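Local coordinates for protein KLLA0C04147p (Kluyveromyces lactis, PDB 5H2D) that binds ergosterol in its oxysterol-binding (ORD) domain, the part described here, and probably transfers sterols as other members of the OSBP family are thought to do, at residues G36-P41 with G365-A370; K119-L124 with P357-M362; V145-P150 with E379-V384. One frame throughout, in Å; residues are numbered along the deposited sequence.

How the contacts relate
The three contacts show how one consecutive helix pair, 357-363 and 367-390, can gather distant parts of a lipid-binding fold. Contacts 1 and 2 have centres about 13 Å apart and meet where Arg366 N probably donates to Ala361 O over 2.9 Å. Contact 3 lies further along helix 367-390, its centre about 14 Å from that of contact 2 and about 26 Å from that of contact 1; Leu124 CA comes within 3.3 Å of Gln381 OE1. Contact 2 borders the sterol site: Lys119 belongs to the ergosterol pocket and Pro120 touches the ligand, whereas the side chains of Phe121 and Arg40 remain about 10 Å away.

Contact 1. Residues G36-P41 with G365-A370; sequences GKDDRP and GRYDEA. With SO4 (sulfate ion), chain D.
Tyr367 reaches from the start of helix 367-390 to the loop at 36-41, and its phenol OH donates to Asp38 OD2. The modelled separation of 2.4 Å between Tyr367 OH and Asp38 OD2 is very short, so its exact value is doubtful. CG lies anti to the carbonyl carbon (chi1 -56°), which sends the ring off the helix toward the loop. The two side chains approach from opposite directions; OD2 stands at the ring edge, near its plane, with the carboxylate turned 66° from the ring. Arg40 crosses the tyrosine at about a right angle and touches it with its aliphatic part, CG lying 3.6 Å from Tyr367 OH. The charged end continues past the ring, and NH1 bonds to Val64 O.

One ring face is covered by Gly365, two places earlier, whose O sits above the ring centre. A water 2.6 Å from Gly365 O and 3.2 Å from Asp38 OD2 may add a second, water-mediated link. A sulfate, probably from the crystallisation liquor, rests at the helix start, where Glu369 N donates to its O4 over 2.8 Å.

Gly365, with its positive phi, is the C-prime residue of the Schellman motif that ends helix 357-363. Tyr367 stands just past this turn, touching Met362 of helix 357-363 and Val64, while the 36-41 loop runs between helix 7-18 and helix 45-49.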
loop_
_atom_site.group_PDB
_atom_site.type_symbol
_atom_site.label_atom_id
_atom_site.label_comp_id
_atom_site.label_asym_id
_atom_site.label_seq_id
_atom_site.Cartn_x
_atom_site.Cartn_y
_atom_site.Cartn_z
ATOM N N GLY A 36 24.546 5.762 -5.435
ATOM C CA GLY A 36 24.835 4.401 -5.860
ATOM C C GLY A 36 24.668 3.436 -4.709
ATOM O O GLY A 36 24.186 2.307 -4.861
ATOM N N LYS A 37 25.117 3.893 -3.551
ATOM C CA LYS A 37 24.758 3.363 -2.248
ATOM C C LYS A 37 24.815 4.555 -1.300
ATOM O O LYS A 37 24.777 5.709 -1.739
ATOM C CB LYS A 37 25.694 2.209 -1.846
ATOM C CG LYS A 37 25.154 1.326 -0.731
ATOM C CD LYS A 37 23.949 0.534 -1.214
ATOM C CE LYS A 37 24.272 -0.168 -2.528
ATOM N NZ LYS A 37 23.153 -0.099 -3.504
ATOM N N ASP A 38 24.930 4.298 -0.007
ATOM C CA ASP A 38 25.271 5.395 0.884
ATOM C C ASP A 38 25.687 4.827 2.226
ATOM O O ASP A 38 25.452 3.657 2.535
ATOM C CB ASP A 38 24.127 6.400 1.038
ATOM C CG ASP A 38 24.637 7.826 1.204
ATOM O OD1 ASP A 38 25.431 8.278 0.348
ATOM O OD2 ASP A 38 24.270 8.483 2.200
ATOM N N ASP A 39 26.326 5.685 3.012
ATOM C CA ASP A 39 27.018 5.261 4.215
ATOM C C ASP A 39 26.458 5.955 5.441
ATOM O O ASP A 39 27.220 6.457 6.274
ATOM C CB ASP A 39 28.517 5.541 4.098
ATOM C CG ASP A 39 29.284 4.362 3.544
ATOM O OD1 ASP A 39 29.971 3.681 4.335
ATOM O OD2 ASP A 39 29.193 4.115 2.321
ATOM N N ARG A 40 25.140 6.003 5.564
ATOM C CA ARG A 40 24.572 6.327 6.857
ATOM C C ARG A 40 25.137 5.333 7.868
ATOM O O ARG A 40 25.166 4.128 7.586
ATOM C CB ARG A 40 23.048 6.254 6.830
ATOM C CG ARG A 40 22.372 7.301 5.949
ATOM C CD ARG A 40 20.896 6.954 5.786
ATOM N NE ARG A 40 20.728 5.612 5.220
ATOM C CZ ARG A 40 19.654 4.842 5.395
ATOM N NH1 ARG A 40 18.635 5.267 6.127
ATOM N NH2 ARG A 40 19.600 3.639 4.840
ATOM N N PRO A 41 25.631 5.790 9.015
ATOM C CA PRO A 41 26.202 4.849 9.983
ATOM C C PRO A 41 25.149 3.876 10.491
ATOM O O PRO A 41 23.952 4.179 10.539
ATOM C CB PRO A 41 26.717 5.759 11.103
ATOM C CG PRO A 41 25.910 7.009 10.973
ATOM C CD PRO A 41 25.658 7.177 9.502
ATOM N N GLY A 365 20.885 11.852 -0.650
ATOM C CA GLY A 365 21.966 11.754 0.312
ATOM C C GLY A 365 22.392 13.058 0.946
ATOM O O GLY A 365 23.465 13.116 1.557
ATOM N N ARG A 366 21.579 14.105 0.834
ATOM C CA ARG A 366 21.905 15.415 1.395
ATOM C C ARG A 366 21.133 15.564 2.698
ATOM O O ARG A 366 20.075 16.187 2.766
ATOM C CB ARG A 366 21.587 16.517 0.395
ATOM C CG ARG A 366 22.482 16.438 -0.823
ATOM C CD ARG A 366 22.507 17.746 -1.568
ATOM N NE ARG A 366 21.165 18.134 -1.959
ATOM C CZ ARG A 366 20.542 17.660 -3.028
ATOM N NH1 ARG A 366 21.148 16.780 -3.819
ATOM N NH2 ARG A 366 19.312 18.069 -3.309
ATOM N N TYR A 367 21.680 14.957 3.750
ATOM C CA TYR A 367 20.898 14.766 4.962
ATOM C C TYR A 367 20.759 16.049 5.767
ATOM O O TYR A 367 19.747 16.227 6.453
ATOM C CB TYR A 367 21.505 13.643 5.805
ATOM C CG TYR A 367 21.624 12.368 5.005
ATOM C CD1 TYR A 367 20.533 11.866 4.289
ATOM C CD2 TYR A 367 22.835 11.693 4.906
ATOM C CE1 TYR A 367 20.646 10.710 3.531
ATOM C CE2 TYR A 367 22.952 10.528 4.146
ATOM C CZ TYR A 367 21.858 10.044 3.463
ATOM O OH TYR A 367 21.975 8.896 2.702
ATOM N N ASP A 368 21.734 16.966 5.703
ATOM C CA ASP A 368 21.533 18.231 6.401
ATOM C C ASP A 368 20.506 19.097 5.683
ATOM O O ASP A 368 19.682 19.759 6.328
ATOM C CB ASP A 368 22.840 19.005 6.549
ATOM C CG ASP A 368 22.634 20.304 7.306
ATOM O OD1 ASP A 368 22.134 20.231 8.447
ATOM O OD2 ASP A 368 22.915 21.387 6.749
ATOM N N GLU A 369 20.547 19.118 4.349
ATOM C CA GLU A 369 19.495 19.806 3.612
ATOM C C GLU A 369 18.138 19.204 3.943
ATOM O O GLU A 369 17.153 19.931 4.118
ATOM C CB GLU A 369 19.761 19.751 2.105
ATOM C CG GLU A 369 21.045 20.452 1.673
ATOM C CD GLU A 369 20.967 20.980 0.247
ATOM O OE1 GLU A 369 21.681 21.961 -0.075
ATOM O OE2 GLU A 369 20.172 20.425 -0.546
ATOM N N ALA A 370 18.073 17.878 4.063
ATOM C CA ALA A 370 16.798 17.255 4.407
ATOM C C ALA A 370 16.303 17.731 5.768
ATOM O O ALA A 370 15.122 18.050 5.925
ATOM C CB ALA A 370 16.928 15.728 4.358
HETATM S S SO4 D . 24.218 17.947 3.109
HETATM O O1 SO4 D . 24.861 19.239 3.346
HETATM O O2 SO4 D . 24.704 17.344 1.864
HETATM O O3 SO4 D . 24.525 17.036 4.223
HETATM O O4 SO4 D . 22.777 18.144 3.016
HETATM O O HOH W 1 25.361 11.325 1.316
#

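Contact 2. Residues K119-L124 with P357-M362; sequences KPFNPL and PDQRAM
Phe121 projects from strand 119-121 onto helix 357-363, where a CH-pi contact on one ring face and a Met-aromatic contact at the edge make a buried strand-to-helix joint. The side chain can be followed outward. Its CB lies 3.7 Å from Gln359 OE1, and CG is almost as close to the same oxygen. CG is set anti to the carbonyl carbon (chi1 -87°), which turns the ring toward the helix. CD1 then meets Gln359 CG, while CD2 looks toward Asp358 OD2. Farther out, CE2 approaches that carboxylate oxygen at 3.4 Å, near the ring plane, where the weakly positive ring hydrogens probably suit the acid. CE1 touches Met362 SD at 3.7 Å, and CZ at the end rests 3.5 Å from Gln359 CA, with Met362 CE close by.

Gln359 lies over the face: its CB is 3.8 Å from the ring centroid and only 8° off the normal. NE2 donates to Gln74 OE1, which helps hold the amide in place; Asp358 OD1 forms a salt bridge with Arg356 NE, while OD2 is the oxygen facing the ring. These buried polar groups thus have partners of their own while their carbon atoms and oxygens frame the ring. On the strand, the neighbouring Pro120 touches the ergosterol and Lys119 lines its pocket. Met362 SD lies at the ring edge, 75° off the normal of the Phe121 ring.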
loop_
_atom_site.group_PDB
_atom_site.type_symbol
_atom_site.label_atom_id
_atom_site.label_comp_id
_atom_site.label_asym_id
_atom_site.label_seq_id
_atom_site.Cartn_x
_atom_site.Cartn_y
_atom_site.Cartn_z
ATOM N N LYS A 119 11.783 4.599 9.296
ATOM C CA LYS A 119 10.549 5.375 9.316
ATOM C C LYS A 119 10.372 6.110 7.992
ATOM O O LYS A 119 11.215 6.956 7.649
ATOM C CB LYS A 119 10.601 6.371 10.471
ATOM C CG LYS A 119 9.417 7.308 10.605
ATOM C CD LYS A 119 9.663 8.240 11.787
ATOM C CE LYS A 119 9.048 9.613 11.589
ATOM N NZ LYS A 119 9.327 10.492 12.776
ATOM N N PRO A 120 9.311 5.839 7.223
ATOM C CA PRO A 120 9.007 6.670 6.048
ATOM C C PRO A 120 8.587 8.064 6.484
ATOM O O PRO A 120 8.248 8.303 7.645
ATOM C CB PRO A 120 7.835 5.953 5.374
ATOM C CG PRO A 120 7.787 4.563 6.005
ATOM C CD PRO A 120 8.298 4.792 7.428
ATOM N N PHE A 121 8.561 8.986 5.522
ATOM C CA PHE A 121 8.140 10.342 5.849
ATOM C C PHE A 121 6.678 10.372 6.279
ATOM O O PHE A 121 5.812 9.703 5.698
ATOM C CB PHE A 121 8.352 11.285 4.660
ATOM C CG PHE A 121 9.727 11.877 4.606
ATOM C CD1 PHE A 121 10.806 11.109 4.187
ATOM C CD2 PHE A 121 9.941 13.198 4.972
ATOM C CE1 PHE A 121 12.094 11.655 4.141
ATOM C CE2 PHE A 121 11.225 13.744 4.931
ATOM C CZ PHE A 121 12.296 12.979 4.525
ATOM N N ASN A 122 6.404 11.163 7.303
ATOM C CA ASN A 122 5.050 11.445 7.728
ATOM C C ASN A 122 4.493 12.499 6.771
ATOM O O ASN A 122 4.998 13.629 6.747
ATOM C CB ASN A 122 5.085 11.929 9.184
ATOM C CG ASN A 122 3.710 12.051 9.805
ATOM O OD1 ASN A 122 2.736 11.515 9.295
ATOM N ND2 ASN A 122 3.633 12.760 10.928
ATOM N N PRO A 123 3.495 12.174 5.944
ATOM C CA PRO A 123 3.064 13.125 4.912
ATOM C C PRO A 123 2.487 14.386 5.534
ATOM O O PRO A 123 1.849 14.344 6.590
ATOM C CB PRO A 123 2.004 12.349 4.124
ATOM C CG PRO A 123 2.266 10.894 4.444
ATOM C CD PRO A 123 2.715 10.923 5.892
ATOM N N LEU A 124 2.738 15.516 4.877
ATOM C CA LEU A 124 2.122 16.758 5.332
ATOM C C LEU A 124 0.617 16.698 5.112
ATOM O O LEU A 124 0.120 15.999 4.225
ATOM C CB LEU A 124 2.714 17.958 4.592
ATOM C CG LEU A 124 4.229 18.117 4.703
ATOM C CD1 LEU A 124 4.672 19.343 3.925
ATOM C CD2 LEU A 124 4.686 18.235 6.151
ATOM N N PRO A 357 10.559 18.684 -0.678
ATOM C CA PRO A 357 11.994 18.989 -0.777
ATOM C C PRO A 357 12.871 18.326 0.269
ATOM O O PRO A 357 14.043 18.046 -0.020
ATOM C CB PRO A 357 12.031 20.522 -0.635
ATOM C CG PRO A 357 10.808 20.874 0.126
ATOM C CD PRO A 357 9.759 19.873 -0.346
ATOM N N ASP A 358 12.365 18.112 1.491
ATOM C CA ASP A 358 13.181 17.391 2.468
ATOM C C ASP A 358 13.341 15.933 2.063
ATOM O O ASP A 358 14.443 15.368 2.136
ATOM C CB ASP A 358 12.609 17.514 3.893
ATOM C CG ASP A 358 11.118 17.230 3.991
ATOM O OD1 ASP A 358 10.397 17.204 2.969
ATOM O OD2 ASP A 358 10.659 17.072 5.146
ATOM N N GLN A 359 12.256 15.314 1.612
ATOM C CA GLN A 359 12.338 13.938 1.148
ATOM C C GLN A 359 13.241 13.817 -0.078
ATOM O O GLN A 359 13.982 12.837 -0.209
ATOM C CB GLN A 359 10.932 13.416 0.854
ATOM C CG GLN A 359 10.911 11.954 0.485
ATOM C CD GLN A 359 9.509 11.446 0.289
ATOM O OE1 GLN A 359 8.579 11.860 0.980
ATOM N NE2 GLN A 359 9.348 10.540 -0.665
ATOM N N ARG A 360 13.188 14.791 -0.993
ATOM C CA ARG A 360 14.068 14.758 -2.161
ATOM C C ARG A 360 15.532 14.851 -1.748
ATOM O O ARG A 360 16.381 14.111 -2.263
ATOM C CB ARG A 360 13.720 15.895 -3.121
ATOM C CG ARG A 360 14.686 16.041 -4.310
ATOM C CD ARG A 360 14.605 14.855 -5.275
ATOM N NE ARG A 360 13.220 14.623 -5.662
ATOM C CZ ARG A 360 12.713 13.429 -5.945
ATOM N NH1 ARG A 360 13.484 12.352 -5.918
ATOM N NH2 ARG A 360 11.427 13.315 -6.239
ATOM N N ALA A 361 15.847 15.774 -0.838
ATOM C CA ALA A 361 17.219 15.891 -0.354
ATOM C C ALA A 361 17.693 14.583 0.252
ATOM O O ALA A 361 18.816 14.133 -0.016
ATOM C CB ALA A 361 17.328 17.021 0.667
ATOM N N MET A 362 16.850 13.945 1.066
ATOM C CA MET A 362 17.277 12.709 1.708
ATOM C C MET A 362 17.540 11.630 0.670
ATOM O O MET A 362 18.527 10.889 0.768
ATOM C CB MET A 362 16.238 12.225 2.715
ATOM C CG MET A 362 16.730 10.997 3.456
ATOM S SD MET A 362 15.488 10.310 4.566
ATOM C CE MET A 362 15.460 11.556 5.850
#

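Contact 3. Residues V145-P150 with E379-V384; sequences VSHHPP and ERQRSV. With SO4 (sulfate ion), chain F; SO4 (sulfate ion), chain E.
Over one face of the His147 imidazole lies the Gln381 amide, its NE2 3.3 Å above the plane and shifted toward the rim, with the two flat groups tilted 38° apart. The angle is poor for a hydrogen bond between this NE2 and His147 NE2, so they only pack. Gln381 OE1 accepts from Leu125 N, which helps set the amide's rotation. With CG anti to the backbone N (chi1 175°), His147 extends toward the helix. At its edge is a sulfate: His147 NE2 donates to O2 at a modelled, doubtfully short 2.5 Å. His148 NE2 donates to O4 of the same ion over 2.9 Å, nearly straight at 170°, while His147 CD2 lies over the His148 face. Both histidines belong to the OSBP-family signature, whose pair binds the PI4P phosphate in relatives such as Osh4; the sulfate, probably from the crystallisation liquor, is consistent with an anion site.

With an alanine in place of His147, the sulfate would probably lose one imidazole donor and the Gln381 amide the ring face it packs on.

The histidines follow a classic beta bulge, Val145 and Ser146 both facing Ile151 of strand 151-157, and His147 meets helix 367-390 near its middle.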
loop_
_atom_site.group_PDB
_atom_site.type_symbol
_atom_site.label_atom_id
_atom_site.label_comp_id
_atom_site.label_asym_id
_atom_site.label_seq_id
_atom_site.Cartn_x
_atom_site.Cartn_y
_atom_site.Cartn_z
ATOM N N VAL A 145 -5.285 12.987 4.445
ATOM C CA VAL A 145 -6.528 13.633 4.880
ATOM C C VAL A 145 -6.514 14.057 6.343
ATOM O O VAL A 145 -7.375 14.855 6.757
ATOM C CB VAL A 145 -7.729 12.706 4.591
ATOM C CG1 VAL A 145 -7.900 12.534 3.091
ATOM C CG2 VAL A 145 -7.545 11.349 5.254
ATOM N N SER A 146 -5.551 13.572 7.143
ATOM C CA SER A 146 -5.413 13.958 8.540
ATOM C C SER A 146 -3.940 13.894 8.927
ATOM O O SER A 146 -3.177 13.072 8.397
ATOM C CB SER A 146 -6.240 13.044 9.464
ATOM O OG SER A 146 -6.164 13.456 10.831
ATOM N N HIS A 147 -3.542 14.788 9.830
ATOM C CA HIS A 147 -2.202 14.798 10.407
ATOM C C HIS A 147 -2.198 14.391 11.871
ATOM O O HIS A 147 -1.292 13.675 12.306
ATOM C CB HIS A 147 -1.576 16.192 10.237
ATOM C CG HIS A 147 -0.235 16.357 10.893
ATOM N ND1 HIS A 147 0.865 15.588 10.566
ATOM C CD2 HIS A 147 0.188 17.221 11.847
ATOM C CE1 HIS A 147 1.899 15.965 11.299
ATOM N NE2 HIS A 147 1.515 16.957 12.083
ATOM N N HIS A 148 -3.212 14.805 12.631
ATOM C CA HIS A 148 -3.409 14.331 13.999
ATOM C C HIS A 148 -4.765 13.643 14.099
ATOM O O HIS A 148 -5.777 14.308 14.265
ATOM C CB HIS A 148 -3.345 15.494 15.003
ATOM C CG HIS A 148 -2.003 16.151 15.093
ATOM N ND1 HIS A 148 -0.848 15.447 15.353
ATOM C CD2 HIS A 148 -1.635 17.449 14.969
ATOM C CE1 HIS A 148 0.176 16.283 15.381
ATOM N NE2 HIS A 148 -0.275 17.503 15.154
ATOM N N PRO A 149 -4.808 12.311 13.963
ATOM C CA PRO A 149 -3.699 11.396 13.696
ATOM C C PRO A 149 -3.403 11.341 12.210
ATOM O O PRO A 149 -4.192 11.841 11.416
ATOM C CB PRO A 149 -4.234 10.059 14.195
ATOM C CG PRO A 149 -5.693 10.146 13.910
ATOM C CD PRO A 149 -6.084 11.588 14.108
ATOM N N PRO A 150 -2.268 10.754 11.846
ATOM C CA PRO A 150 -1.923 10.631 10.420
ATOM C C PRO A 150 -2.832 9.621 9.729
ATOM O O PRO A 150 -2.900 8.449 10.120
ATOM C CB PRO A 150 -0.461 10.168 10.446
ATOM C CG PRO A 150 -0.310 9.465 11.792
ATOM C CD PRO A 150 -1.206 10.249 12.737
ATOM N N GLU A 379 7.302 23.474 10.360
ATOM C CA GLU A 379 6.913 24.702 11.055
ATOM C C GLU A 379 5.746 25.378 10.355
ATOM O O GLU A 379 4.795 25.834 11.007
ATOM C CB GLU A 379 8.111 25.654 11.158
ATOM C CG GLU A 379 7.742 27.125 11.345
ATOM C CD GLU A 379 7.548 27.865 10.014
ATOM O OE1 GLU A 379 8.057 27.388 8.963
ATOM O OE2 GLU A 379 6.881 28.926 10.015
ATOM N N ARG A 380 5.787 25.444 9.025
ATOM C CA ARG A 380 4.694 26.086 8.300
ATOM C C ARG A 380 3.386 25.344 8.516
ATOM O O ARG A 380 2.335 25.967 8.703
ATOM C CB ARG A 380 5.013 26.183 6.809
ATOM C CG ARG A 380 3.898 26.854 6.024
ATOM C CD ARG A 380 4.442 27.656 4.864
ATOM N NE ARG A 380 4.707 26.820 3.705
ATOM C CZ ARG A 380 4.163 27.007 2.507
ATOM N NH1 ARG A 380 3.327 28.014 2.295
ATOM N NH2 ARG A 380 4.468 26.189 1.515
ATOM N N GLN A 381 3.433 24.009 8.498
ATOM C CA GLN A 381 2.243 23.209 8.765
ATOM C C GLN A 381 1.652 23.546 10.125
ATOM O O GLN A 381 0.436 23.734 10.261
ATOM C CB GLN A 381 2.598 21.724 8.682
ATOM C CG GLN A 381 1.504 20.784 9.143
ATOM C CD GLN A 381 1.756 19.383 8.662
ATOM O OE1 GLN A 381 1.246 18.984 7.614
ATOM N NE2 GLN A 381 2.586 18.637 9.392
ATOM N N ARG A 382 2.502 23.626 11.152
ATOM C CA ARG A 382 2.004 23.934 12.488
ATOM C C ARG A 382 1.411 25.335 12.537
ATOM O O ARG A 382 0.367 25.555 13.163
ATOM C CB ARG A 382 3.128 23.781 13.517
ATOM C CG ARG A 382 2.753 24.267 14.913
ATOM C CD ARG A 382 3.933 24.194 15.871
ATOM N NE ARG A 382 3.604 24.765 17.178
ATOM C CZ ARG A 382 3.565 26.070 17.440
ATOM N NH1 ARG A 382 3.828 26.954 16.487
ATOM N NH2 ARG A 382 3.257 26.497 18.658
ATOM N N SER A 383 2.054 26.298 11.870
ATOM C CA SER A 383 1.550 27.669 11.937
ATOM C C SER A 383 0.213 27.796 11.218
ATOM O O SER A 383 -0.676 28.524 11.673
ATOM C CB SER A 383 2.574 28.647 11.363
ATOM O OG SER A 383 2.720 28.490 9.967
ATOM N N VAL A 384 0.047 27.082 10.103
ATOM C CA VAL A 384 -1.230 27.099 9.389
ATOM C C VAL A 384 -2.331 26.479 10.244
ATOM O O VAL A 384 -3.465 26.974 10.273
ATOM C CB VAL A 384 -1.086 26.393 8.028
ATOM C CG1 VAL A 384 -2.440 26.193 7.386
ATOM C CG2 VAL A 384 -0.184 27.209 7.109
HETATM S S SO4 F . 2.642 19.178 14.960
HETATM O O1 SO4 F . 3.770 20.105 15.004
HETATM O O2 SO4 F . 2.483 18.649 13.612
HETATM O O3 SO4 F . 2.920 18.048 15.845
HETATM O O4 SO4 F . 1.424 19.866 15.390
HETATM S S SO4 E . 0.670 24.154 19.984
HETATM O O1 SO4 E . 1.255 25.472 19.731
HETATM O O2 SO4 E . 0.833 23.314 18.800
HETATM O O3 SO4 E . 1.336 23.524 21.122
HETATM O O4 SO4 E . -0.752 24.304 20.282
#